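Local coordinates for protein N-terminal acetyltransferase B complex subunit MDM20 (Candida albicans, PDB 5K04) that serves as the non-catalytic subunit of the NatB N-terminal acetyltransferase complex, probably acting as a helical scaffold that holds the catalytic subunit NAT3, at residues A[115-120]-A[482-487]; A[135-140]-A[144-149]; A[282-287]-A[295-300]; A[299-304]-A[313-318]. One frame throughout, in Å; residues are numbered along the deposited sequence.

Contact 1 (A[115-120]-A[482-487]); sequences SWFDNS and QGFDNG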
# COMPACT_ATOMS: atom_id res chain seq x y z
N SER A 115 0.18 -27.14 -10.90
CA SER A 115 -1.22 -26.82 -10.63
C SER A 115 -1.44 -26.62 -9.13
O SER A 115 -2.03 -25.62 -8.70
CB SER A 115 -2.11 -27.93 -11.18
OG SER A 115 -3.43 -27.88 -10.67
N TRP A 116 -0.97 -27.58 -8.32
CA TRP A 116 -0.96 -27.48 -6.87
C TRP A 116 -0.39 -26.15 -6.40
O TRP A 116 -0.96 -25.48 -5.53
CB TRP A 116 -0.13 -28.64 -6.31
CG TRP A 116 -0.32 -28.92 -4.87
CD1 TRP A 116 -1.17 -28.27 -4.01
CD2 TRP A 116 0.33 -29.94 -4.11
NE1 TRP A 116 -1.08 -28.83 -2.76
CE2 TRP A 116 -0.16 -29.85 -2.79
CE3 TRP A 116 1.30 -30.90 -4.40
CZ2 TRP A 116 0.28 -30.69 -1.77
CZ3 TRP A 116 1.73 -31.75 -3.40
CH2 TRP A 116 1.22 -31.64 -2.10
N PHE A 117 0.75 -25.76 -6.97
CA PHE A 117 1.44 -24.56 -6.53
C PHE A 117 0.69 -23.30 -6.97
O PHE A 117 0.46 -22.39 -6.17
CB PHE A 117 2.87 -24.58 -7.07
CG PHE A 117 3.64 -23.31 -6.86
CD1 PHE A 117 3.90 -22.84 -5.57
CD2 PHE A 117 4.11 -22.58 -7.94
CE1 PHE A 117 4.61 -21.66 -5.38
CE2 PHE A 117 4.82 -21.41 -7.76
CZ PHE A 117 5.07 -20.95 -6.47
N ASP A 118 0.30 -23.25 -8.25
CA ASP A 118 -0.42 -22.09 -8.77
C ASP A 118 -1.73 -21.86 -8.02
O ASP A 118 -2.11 -20.72 -7.77
CB ASP A 118 -0.70 -22.28 -10.26
CG ASP A 118 0.57 -22.18 -11.09
OD1 ASP A 118 1.64 -21.92 -10.51
OD2 ASP A 118 0.50 -22.36 -12.32
N ASN A 119 -2.41 -22.94 -7.65
CA ASN A 119 -3.64 -22.81 -6.89
C ASN A 119 -3.38 -22.50 -5.42
O ASN A 119 -4.25 -21.94 -4.76
CB ASN A 119 -4.47 -24.09 -7.03
CG ASN A 119 -5.04 -24.28 -8.45
OD1 ASN A 119 -4.88 -25.33 -9.06
ND2 ASN A 119 -5.70 -23.25 -8.96
N SER A 120 -2.18 -22.83 -4.92
CA SER A 120 -1.86 -22.66 -3.51
C SER A 120 -1.36 -21.27 -3.17
O SER A 120 -1.31 -20.93 -1.99
CB SER A 120 -0.79 -23.68 -3.07
OG SER A 120 -1.31 -25.00 -3.03
N GLN A 482 6.23 -15.93 -12.41
CA GLN A 482 7.37 -15.58 -13.26
C GLN A 482 8.64 -15.41 -12.45
O GLN A 482 9.73 -15.76 -12.91
CB GLN A 482 7.06 -14.29 -14.03
CG GLN A 482 5.96 -14.41 -15.06
CD GLN A 482 5.57 -13.06 -15.64
OE1 GLN A 482 6.13 -12.02 -15.27
NE2 GLN A 482 4.60 -13.06 -16.55
N GLY A 483 8.52 -14.82 -11.26
CA GLY A 483 9.70 -14.68 -10.41
C GLY A 483 10.30 -16.02 -10.03
O GLY A 483 11.51 -16.15 -9.95
N PHE A 484 9.45 -17.03 -9.77
CA PHE A 484 9.96 -18.38 -9.56
C PHE A 484 10.52 -18.98 -10.85
O PHE A 484 11.60 -19.58 -10.84
CB PHE A 484 8.86 -19.27 -8.99
CG PHE A 484 8.78 -19.27 -7.48
CD1 PHE A 484 9.58 -20.12 -6.72
CD2 PHE A 484 7.87 -18.45 -6.82
CE1 PHE A 484 9.49 -20.13 -5.34
CE2 PHE A 484 7.77 -18.45 -5.44
CZ PHE A 484 8.59 -19.29 -4.69
N ASP A 485 9.79 -18.83 -11.97
CA ASP A 485 10.23 -19.43 -13.24
C ASP A 485 11.57 -18.88 -13.67
O ASP A 485 12.43 -19.61 -14.16
CB ASP A 485 9.20 -19.19 -14.34
CG ASP A 485 8.02 -20.15 -14.28
OD1 ASP A 485 8.00 -21.02 -13.39
OD2 ASP A 485 7.13 -20.00 -15.13
N ASN A 486 11.73 -17.58 -13.57
CA ASN A 486 13.06 -17.01 -13.63
C ASN A 486 14.23 -16.97 -12.66
O ASN A 486 15.20 -16.27 -12.88
CB ASN A 486 12.98 -15.58 -14.16
CG ASN A 486 12.24 -15.52 -15.52
OD1 ASN A 486 12.83 -15.68 -16.58
ND2 ASN A 486 10.92 -15.35 -15.46
N GLY A 487 14.13 -17.64 -11.55
CA GLY A 487 15.24 -17.30 -10.68
C GLY A 487 15.51 -16.09 -9.82
O GLY A 487 16.65 -15.86 -9.45
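Phe117 turns the edge of its ring onto the face of Phe484, making a T-shaped (edge-to-face) pair with centroids 5.2 Å apart and planes at 77°. A single atom does the touching: Phe117 CZ lies 3.8 Å from Phe484 CD2 and as far from CE2, above the ring but nearer its rim than its centre. With CG anti to the backbone N (chi1 172°), the Phe117 side chain bridges a wide gap, since Phe117 CA and Phe484 CA are 11.0 Å apart.

Around this pair the aromatic cluster widens. Phe129 and Phe133 of helix 126-138 meet the Phe117 ring, and Trp148 makes an edge-to-face pair with Phe484. Behind Phe484, helix 456-485 ends in a Schellman motif completed by Gly487 with its positive phi. Asn486 ND2 folds back to Gln482 O (2.8 Å), which Asn486 N approaches from the opposite face of the carbonyl plane. Gln482 and Asn486 also pack on Ile37 of the NAT3 chain.

No hydrogen bond crosses between the segments, and just 77 Å² is buried; cohesion here rests on dispersion and the weak attraction of a C-H edge for an aromatic face.

Contact 2 (A[135-140]-A[144-149]); sequences YLNKNG and LHTLWY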
# COMPACT_ATOMS: atom_id res chain seq x y z
N TYR A 135 8.26 -32.73 -3.48
CA TYR A 135 7.87 -33.70 -4.51
C TYR A 135 8.45 -33.33 -5.86
O TYR A 135 8.93 -34.19 -6.61
CB TYR A 135 6.34 -33.77 -4.61
CG TYR A 135 5.68 -34.56 -3.51
CD1 TYR A 135 5.74 -35.95 -3.50
CD2 TYR A 135 4.96 -33.93 -2.49
CE1 TYR A 135 5.12 -36.69 -2.50
CE2 TYR A 135 4.33 -34.67 -1.49
CZ TYR A 135 4.42 -36.06 -1.50
OH TYR A 135 3.83 -36.82 -0.53
N LEU A 136 8.43 -32.04 -6.19
CA LEU A 136 8.87 -31.59 -7.51
C LEU A 136 10.37 -31.76 -7.68
O LEU A 136 10.86 -31.93 -8.81
CB LEU A 136 8.45 -30.14 -7.69
CG LEU A 136 8.65 -29.54 -9.07
CD1 LEU A 136 7.85 -30.33 -10.10
CD2 LEU A 136 8.24 -28.08 -9.07
N ASN A 137 11.12 -31.72 -6.59
CA ASN A 137 12.56 -31.87 -6.65
C ASN A 137 12.99 -33.33 -6.59
O ASN A 137 14.11 -33.65 -7.00
CB ASN A 137 13.19 -31.09 -5.51
CG ASN A 137 14.69 -31.15 -5.53
OD1 ASN A 137 15.34 -30.63 -6.45
ND2 ASN A 137 15.27 -31.79 -4.51
N LYS A 138 12.13 -34.20 -6.07
CA LYS A 138 12.47 -35.62 -6.04
C LYS A 138 12.35 -36.21 -7.44
O LYS A 138 13.32 -36.75 -7.98
CB LYS A 138 11.55 -36.32 -5.04
CG LYS A 138 11.90 -37.77 -4.75
CD LYS A 138 11.50 -38.15 -3.32
CE LYS A 138 12.16 -37.24 -2.29
NZ LYS A 138 13.65 -37.15 -2.46
N ASN A 139 11.18 -36.07 -8.05
CA ASN A 139 10.96 -36.37 -9.46
C ASN A 139 11.25 -35.13 -10.32
O ASN A 139 10.43 -34.70 -11.13
CB ASN A 139 9.54 -36.88 -9.68
CG ASN A 139 9.24 -38.17 -8.90
OD1 ASN A 139 10.14 -38.96 -8.60
ND2 ASN A 139 7.96 -38.39 -8.59
N GLY A 140 12.43 -34.56 -10.13
CA GLY A 140 12.86 -33.37 -10.83
C GLY A 140 14.34 -33.38 -11.15
O GLY A 140 15.19 -33.52 -10.26
N LEU A 144 16.68 -25.45 -11.18
CA LEU A 144 15.69 -24.46 -10.77
C LEU A 144 14.83 -24.99 -9.63
O LEU A 144 14.60 -24.29 -8.63
CB LEU A 144 14.81 -24.08 -11.96
CG LEU A 144 13.74 -23.02 -11.65
CD1 LEU A 144 14.38 -21.75 -11.12
CD2 LEU A 144 12.89 -22.69 -12.86
N HIS A 145 14.34 -26.24 -9.76
CA HIS A 145 13.47 -26.83 -8.74
C HIS A 145 14.20 -27.04 -7.43
O HIS A 145 13.60 -26.92 -6.36
CB HIS A 145 12.89 -28.15 -9.26
CG HIS A 145 11.95 -27.96 -10.41
ND1 HIS A 145 11.51 -29.00 -11.20
CD2 HIS A 145 11.38 -26.84 -10.92
CE1 HIS A 145 10.73 -28.53 -12.14
NE2 HIS A 145 10.63 -27.22 -12.00
N THR A 146 15.49 -27.38 -7.49
CA THR A 146 16.27 -27.48 -6.26
C THR A 146 16.36 -26.13 -5.56
O THR A 146 16.25 -26.03 -4.33
CB THR A 146 17.66 -28.04 -6.57
OG1 THR A 146 17.50 -29.30 -7.24
CG2 THR A 146 18.45 -28.24 -5.29
N LEU A 147 16.51 -25.06 -6.35
CA LEU A 147 16.55 -23.72 -5.79
C LEU A 147 15.22 -23.35 -5.14
O LEU A 147 15.20 -22.79 -4.05
CB LEU A 147 16.90 -22.72 -6.90
CG LEU A 147 18.35 -22.82 -7.40
CD1 LEU A 147 18.52 -22.27 -8.81
CD2 LEU A 147 19.23 -22.04 -6.43
N TRP A 148 14.11 -23.65 -5.83
CA TRP A 148 12.77 -23.47 -5.27
C TRP A 148 12.67 -24.10 -3.89
O TRP A 148 12.31 -23.44 -2.90
CB TRP A 148 11.73 -24.10 -6.20
CG TRP A 148 11.50 -23.35 -7.48
CD1 TRP A 148 12.19 -22.26 -7.94
CD2 TRP A 148 10.47 -23.61 -8.46
NE1 TRP A 148 11.66 -21.83 -9.14
CE2 TRP A 148 10.60 -22.64 -9.48
CE3 TRP A 148 9.45 -24.57 -8.57
CZ2 TRP A 148 9.77 -22.61 -10.60
CZ3 TRP A 148 8.62 -24.54 -9.68
CH2 TRP A 148 8.79 -23.56 -10.69
N TYR A 149 12.99 -25.39 -3.83
CA TYR A 149 12.90 -26.15 -2.59
C TYR A 149 13.74 -25.52 -1.49
O TYR A 149 13.26 -25.31 -0.37
CB TYR A 149 13.33 -27.58 -2.90
CG TYR A 149 13.08 -28.59 -1.83
CD1 TYR A 149 12.02 -28.44 -0.93
CD2 TYR A 149 13.90 -29.71 -1.70
CE1 TYR A 149 11.78 -29.37 0.06
CE2 TYR A 149 13.66 -30.67 -0.70
CZ TYR A 149 12.60 -30.50 0.17
OH TYR A 149 12.35 -31.42 1.16
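A methyl of Leu136 sits almost exactly over the middle of the His145 imidazole: Leu136 CD2 is 3.8 Å from the ring centroid and 5° off the ring normal, a CH-pi contact placed almost centrally over the face. The same methyl also meets the indole of Trp148, with Leu136 CD2 3.6 Å from Trp148 CZ3, so one branch of the leucine serves two rings. Leu136 CG approaches His145 ND1 to 3.6 Å, and this nitrogen is buried without a polar partner in the model. The indole nitrogen fares differently, as Trp148 NE1 binds Phe484 O.

Alongside this apolar half, Asn137 supplies a polar link. Its CG stands anti to the backbone N (chi1 -178°), which carries the amide across to the next helix, where Thr146 OG1 donates to Asn137 OD1 at 2.7 Å, only slightly tilted from the carbonyl plane. The same hydroxyl is also hydrogen-bonded to Ser142 O, just ahead of helix 143-157, so its one proton is divided between two carbonyl oxygens. The other end of the amide rests by Tyr149, with Asn137 ND2 3.8 Å from Tyr149 CD2.

The backbones come close, Asn137 CA and His145 CA being 5.5 Å apart. Helices 126-138 and 143-157, joined by a short connection, thereby form a helical hairpin of the kind that builds TPR-like superhelical scaffolds.

Contact 3 (A[282-287]-A[295-300]); sequences LKIELD and ETSVEN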
# COMPACT_ATOMS: atom_id res chain seq x y z
N LEU A 282 29.62 13.51 6.42
CA LEU A 282 30.53 12.52 7.00
C LEU A 282 31.49 13.17 7.97
O LEU A 282 31.84 12.57 9.00
CB LEU A 282 31.30 11.81 5.90
CG LEU A 282 32.12 10.61 6.37
CD1 LEU A 282 31.18 9.49 6.82
CD2 LEU A 282 33.05 10.13 5.26
N LYS A 283 31.92 14.40 7.68
CA LYS A 283 32.84 15.12 8.55
C LYS A 283 32.24 15.32 9.94
O LYS A 283 32.95 15.28 10.94
CB LYS A 283 33.22 16.46 7.93
CG LYS A 283 34.25 16.32 6.82
CD LYS A 283 34.68 17.67 6.28
CE LYS A 283 35.76 17.52 5.21
NZ LYS A 283 37.10 17.10 5.75
N ILE A 284 30.91 15.51 9.99
CA ILE A 284 30.20 15.50 11.27
C ILE A 284 30.28 14.12 11.90
O ILE A 284 30.56 13.98 13.10
CB ILE A 284 28.74 15.93 11.08
CG1 ILE A 284 28.67 17.22 10.26
CG2 ILE A 284 28.09 16.11 12.44
CD1 ILE A 284 27.27 17.68 9.95
N GLU A 285 30.00 13.09 11.11
CA GLU A 285 30.06 11.72 11.61
C GLU A 285 31.48 11.36 12.05
O GLU A 285 31.67 10.54 12.95
CB GLU A 285 29.57 10.76 10.52
CG GLU A 285 28.81 9.54 11.06
CD GLU A 285 27.35 9.81 11.35
OE1 GLU A 285 26.71 10.54 10.56
OE2 GLU A 285 26.84 9.28 12.36
N LEU A 286 32.49 11.98 11.43
CA LEU A 286 33.87 11.66 11.78
C LEU A 286 34.28 12.37 13.06
O LEU A 286 35.05 11.81 13.85
CB LEU A 286 34.80 12.02 10.62
CG LEU A 286 36.30 11.70 10.81
CD1 LEU A 286 36.54 10.20 10.84
CD2 LEU A 286 37.16 12.38 9.73
N ASP A 287 33.77 13.59 13.29
CA ASP A 287 33.98 14.26 14.57
C ASP A 287 33.40 13.44 15.72
O ASP A 287 34.05 13.25 16.76
CB ASP A 287 33.36 15.65 14.55
CG ASP A 287 34.07 16.59 13.60
OD1 ASP A 287 35.12 16.18 13.05
OD2 ASP A 287 33.58 17.72 13.40
N GLU A 295 31.02 21.45 16.02
CA GLU A 295 30.56 22.78 15.61
C GLU A 295 31.00 23.16 14.20
O GLU A 295 30.18 23.54 13.36
CB GLU A 295 31.06 23.82 16.61
CG GLU A 295 30.02 24.28 17.58
CD GLU A 295 30.41 25.58 18.23
OE1 GLU A 295 31.31 25.56 19.09
OE2 GLU A 295 29.82 26.62 17.86
N THR A 296 32.31 23.12 13.94
CA THR A 296 32.82 23.66 12.68
C THR A 296 32.31 22.88 11.48
O THR A 296 32.02 23.46 10.43
CB THR A 296 34.35 23.68 12.69
OG1 THR A 296 34.85 22.37 12.38
CG2 THR A 296 34.85 24.05 14.06
N SER A 297 32.17 21.55 11.62
CA SER A 297 31.68 20.77 10.50
C SER A 297 30.17 20.92 10.31
O SER A 297 29.68 20.76 9.19
CB SER A 297 32.07 19.30 10.66
OG SER A 297 32.19 18.93 12.01
N VAL A 298 29.43 21.26 11.37
CA VAL A 298 28.03 21.64 11.18
C VAL A 298 27.93 22.96 10.43
O VAL A 298 27.13 23.10 9.50
CB VAL A 298 27.30 21.71 12.54
CG1 VAL A 298 26.02 22.55 12.42
CG2 VAL A 298 26.95 20.34 13.01
N GLU A 299 28.74 23.94 10.83
CA GLU A 299 28.73 25.23 10.15
C GLU A 299 29.14 25.10 8.69
O GLU A 299 28.58 25.76 7.82
CB GLU A 299 29.65 26.21 10.89
CG GLU A 299 29.10 26.69 12.24
CD GLU A 299 30.15 27.36 13.13
OE1 GLU A 299 31.31 27.51 12.68
OE2 GLU A 299 29.82 27.72 14.28
N ASN A 300 30.11 24.21 8.40
CA ASN A 300 30.58 24.05 7.02
C ASN A 300 29.51 23.38 6.15
O ASN A 300 29.34 23.74 4.98
CB ASN A 300 31.90 23.27 7.00
CG ASN A 300 32.29 22.77 5.59
OD1 ASN A 300 32.87 23.52 4.80
ND2 ASN A 300 32.00 21.48 5.29
O HOH W 1 34.39 20.19 13.50
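Ser297 lies at the tight centre of this contact, facing Lys283, Ile284 and Asp287 where helices 277-289 and 295-305 run nearly antiparallel. The local axes are 8.7 Å apart at 172°, and the small serine lets Ile284 CA and Ser297 CA come within 5.5 Å. Ile284 presses on the serine backbone and side chain together, its CG1 lying 3.8 Å from Ser297 O. Further along, Ile284 CD1 reaches Val298 CG2 at 4.1 Å; the isoleucine keeps CG1 beside the backbone N (chi1 -49°), which aims this branch into the groove. Leu320 closes in on Val298 from outside the pair. Also within this buried part, Ser297 OG donates to Asp287 OD2, but the modelled 2.3 Å between these atoms is too short to be taken literally. The hydroxyl is turned well out of a staggered position (chi1 29°), and it is hydrogen-bonded to Ile294 O as well, so a single proton must be shared or alternate between two acceptors; both are further reasons to treat the short bond as doubtful.

The other flank is looser and wetter. A water donates to Asp287 OD2 at 2.6 Å and is hydrogen-bonded to Thr296 OG1, extending the network to an exposed residue. Here Lys283 contributes little beyond its CB, because its chain leads off to a salt bridge between NZ and Asp269.

Two antiparallel helices joined by a short loop form a helical hairpin, consistent with the TPR clan to which this family region belongs.

Contact 4 (A[299-304]-A[313-318]); sequences ENYYQK and ADLSQY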
# COMPACT_ATOMS: atom_id res chain seq x y z
N GLU A 299 28.74 23.94 10.83
CA GLU A 299 28.73 25.23 10.15
C GLU A 299 29.14 25.10 8.69
O GLU A 299 28.58 25.76 7.82
CB GLU A 299 29.65 26.21 10.89
CG GLU A 299 29.10 26.69 12.24
CD GLU A 299 30.15 27.36 13.13
OE1 GLU A 299 31.31 27.51 12.68
OE2 GLU A 299 29.82 27.72 14.28
N ASN A 300 30.11 24.21 8.40
CA ASN A 300 30.58 24.05 7.02
C ASN A 300 29.51 23.38 6.15
O ASN A 300 29.34 23.74 4.98
CB ASN A 300 31.90 23.27 7.00
CG ASN A 300 32.29 22.77 5.59
OD1 ASN A 300 32.87 23.52 4.80
ND2 ASN A 300 32.00 21.48 5.29
N TYR A 301 28.78 22.42 6.71
CA TYR A 301 27.68 21.83 5.95
C TYR A 301 26.61 22.87 5.66
O TYR A 301 26.11 22.96 4.53
CB TYR A 301 27.06 20.63 6.69
CG TYR A 301 25.86 20.11 5.94
CD1 TYR A 301 26.00 19.17 4.92
CD2 TYR A 301 24.58 20.58 6.23
CE1 TYR A 301 24.89 18.72 4.21
CE2 TYR A 301 23.47 20.13 5.53
CZ TYR A 301 23.63 19.20 4.52
OH TYR A 301 22.52 18.77 3.84
N TYR A 302 26.26 23.68 6.67
CA TYR A 302 25.21 24.68 6.52
C TYR A 302 25.59 25.73 5.48
O TYR A 302 24.73 26.18 4.70
CB TYR A 302 24.93 25.34 7.87
CG TYR A 302 23.98 26.53 7.79
CD1 TYR A 302 22.61 26.34 7.90
CD2 TYR A 302 24.44 27.82 7.60
CE1 TYR A 302 21.73 27.41 7.82
CE2 TYR A 302 23.56 28.90 7.51
CZ TYR A 302 22.21 28.69 7.62
OH TYR A 302 21.33 29.73 7.54
N GLN A 303 26.86 26.14 5.44
CA GLN A 303 27.27 27.17 4.49
C GLN A 303 27.18 26.67 3.07
O GLN A 303 26.91 27.44 2.15
CB GLN A 303 28.70 27.63 4.79
CG GLN A 303 28.86 28.39 6.11
CD GLN A 303 28.00 29.65 6.20
OE1 GLN A 303 27.74 30.31 5.19
NE2 GLN A 303 27.55 29.98 7.41
N LYS A 304 27.42 25.38 2.87
CA LYS A 304 27.35 24.79 1.54
C LYS A 304 25.93 24.44 1.13
O LYS A 304 25.62 24.45 -0.06
CB LYS A 304 28.25 23.55 1.48
CG LYS A 304 29.71 23.88 1.67
CD LYS A 304 30.59 22.64 1.59
CE LYS A 304 32.04 23.04 1.39
NZ LYS A 304 32.20 23.90 0.18
N ALA A 313 16.77 18.66 7.36
CA ALA A 313 16.60 17.23 7.64
C ALA A 313 17.95 16.54 7.83
O ALA A 313 18.08 15.62 8.64
CB ALA A 313 15.79 16.56 6.53
N ASP A 314 18.97 17.01 7.11
CA ASP A 314 20.30 16.44 7.25
C ASP A 314 20.92 16.79 8.62
O ASP A 314 21.54 15.93 9.26
CB ASP A 314 21.18 16.93 6.10
CG ASP A 314 20.76 16.34 4.72
OD1 ASP A 314 19.87 15.47 4.66
OD2 ASP A 314 21.37 16.74 3.70
N LEU A 315 20.77 18.03 9.08
CA LEU A 315 21.45 18.44 10.32
C LEU A 315 20.66 18.10 11.58
O LEU A 315 21.26 17.71 12.59
CB LEU A 315 21.74 19.95 10.29
CG LEU A 315 22.86 20.33 9.34
CD1 LEU A 315 23.06 21.84 9.33
CD2 LEU A 315 24.18 19.60 9.69
N SER A 316 19.33 18.24 11.54
CA SER A 316 18.51 18.06 12.73
C SER A 316 18.59 16.66 13.29
O SER A 316 18.14 16.44 14.42
CB SER A 316 17.05 18.42 12.41
OG SER A 316 16.55 17.58 11.37
N GLN A 317 19.14 15.70 12.54
CA GLN A 317 19.35 14.37 13.08
C GLN A 317 20.52 14.31 14.06
O GLN A 317 20.66 13.34 14.80
CB GLN A 317 19.58 13.38 11.95
CG GLN A 317 20.96 13.46 11.34
CD GLN A 317 21.11 12.51 10.17
OE1 GLN A 317 21.66 11.41 10.30
NE2 GLN A 317 20.60 12.93 9.02
N TYR A 318 21.38 15.33 14.06
CA TYR A 318 22.46 15.45 15.03
C TYR A 318 22.02 16.35 16.17
O TYR A 318 20.98 17.01 16.11
CB TYR A 318 23.74 15.99 14.37
CG TYR A 318 24.19 15.18 13.17
CD1 TYR A 318 24.70 13.90 13.33
CD2 TYR A 318 24.10 15.70 11.89
CE1 TYR A 318 25.13 13.16 12.24
CE2 TYR A 318 24.51 14.96 10.79
CZ TYR A 318 25.02 13.69 10.97
OH TYR A 318 25.44 12.94 9.90
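Partly apolar and partly polar, this buried contact sets Tyr301 and Tyr302 of helix 295-305 against Asp314 and Leu315 of the short helix 311-315. Tyr301 carries most of it. Its ring and the leucine chain overlap side by side, pointing opposite ways, with Tyr301 CD2 3.6 Å from Leu315 CG and equally far from its CD2 methyl. The other leucine methyl also lies against this ring, Leu315 CD1 being 3.7 Å from Tyr301 CD2, and it touches the neighbouring tyrosine more loosely, 4.2 Å from Tyr302 CB. The Tyr302 ring itself leads elsewhere, to an edge-to-face pair with Phe324 and a hydrogen bond from its OH to Asn343 OD1.

At the far end of the Tyr301 ring the phenol meets a carboxylate whose plane is turned 58° from it. Tyr301 OH donates to Asp314 OD2; the modelled distance between these atoms, 2.3 Å, is implausibly short, so the exact geometry is doubtful. A chi1 of 175° sends the Tyr301 ring out from its helix to Asp314.

Asp314 OD2 also forms a salt bridge with Arg277 NE. That guanidinium group would be expected to favour the ionised acid, with the phenol as a possible second donor, and together they probably help hold the side chain beside Tyr84 of the NAT3 chain, which packs on Asp314.

Overall arrangement
The four contacts fall into two clusters. Contacts 1 and 2 have centres about 12 Å apart; besides their shared aromatic cluster, Leu144 of contact 2 packs on the backbone of residues 484-485, so the end of helix 456-485 docks against the hairpin of contact 2. Contacts 3 and 4 share helix 295-305, with centres about 8 Å apart; they meet where Ile284 packs on Leu315 and Glu285 binds the Tyr318 hydroxyl. The contact centres of one cluster lie 49 to 54 Å from those of the other, and the nearest atoms of contacts 1 and 3 are about 33 Å apart, yet contacts 1 and 4 both reach NAT3. The Asp314 side chain in contact 4 is about 12 Å from coenzyme A.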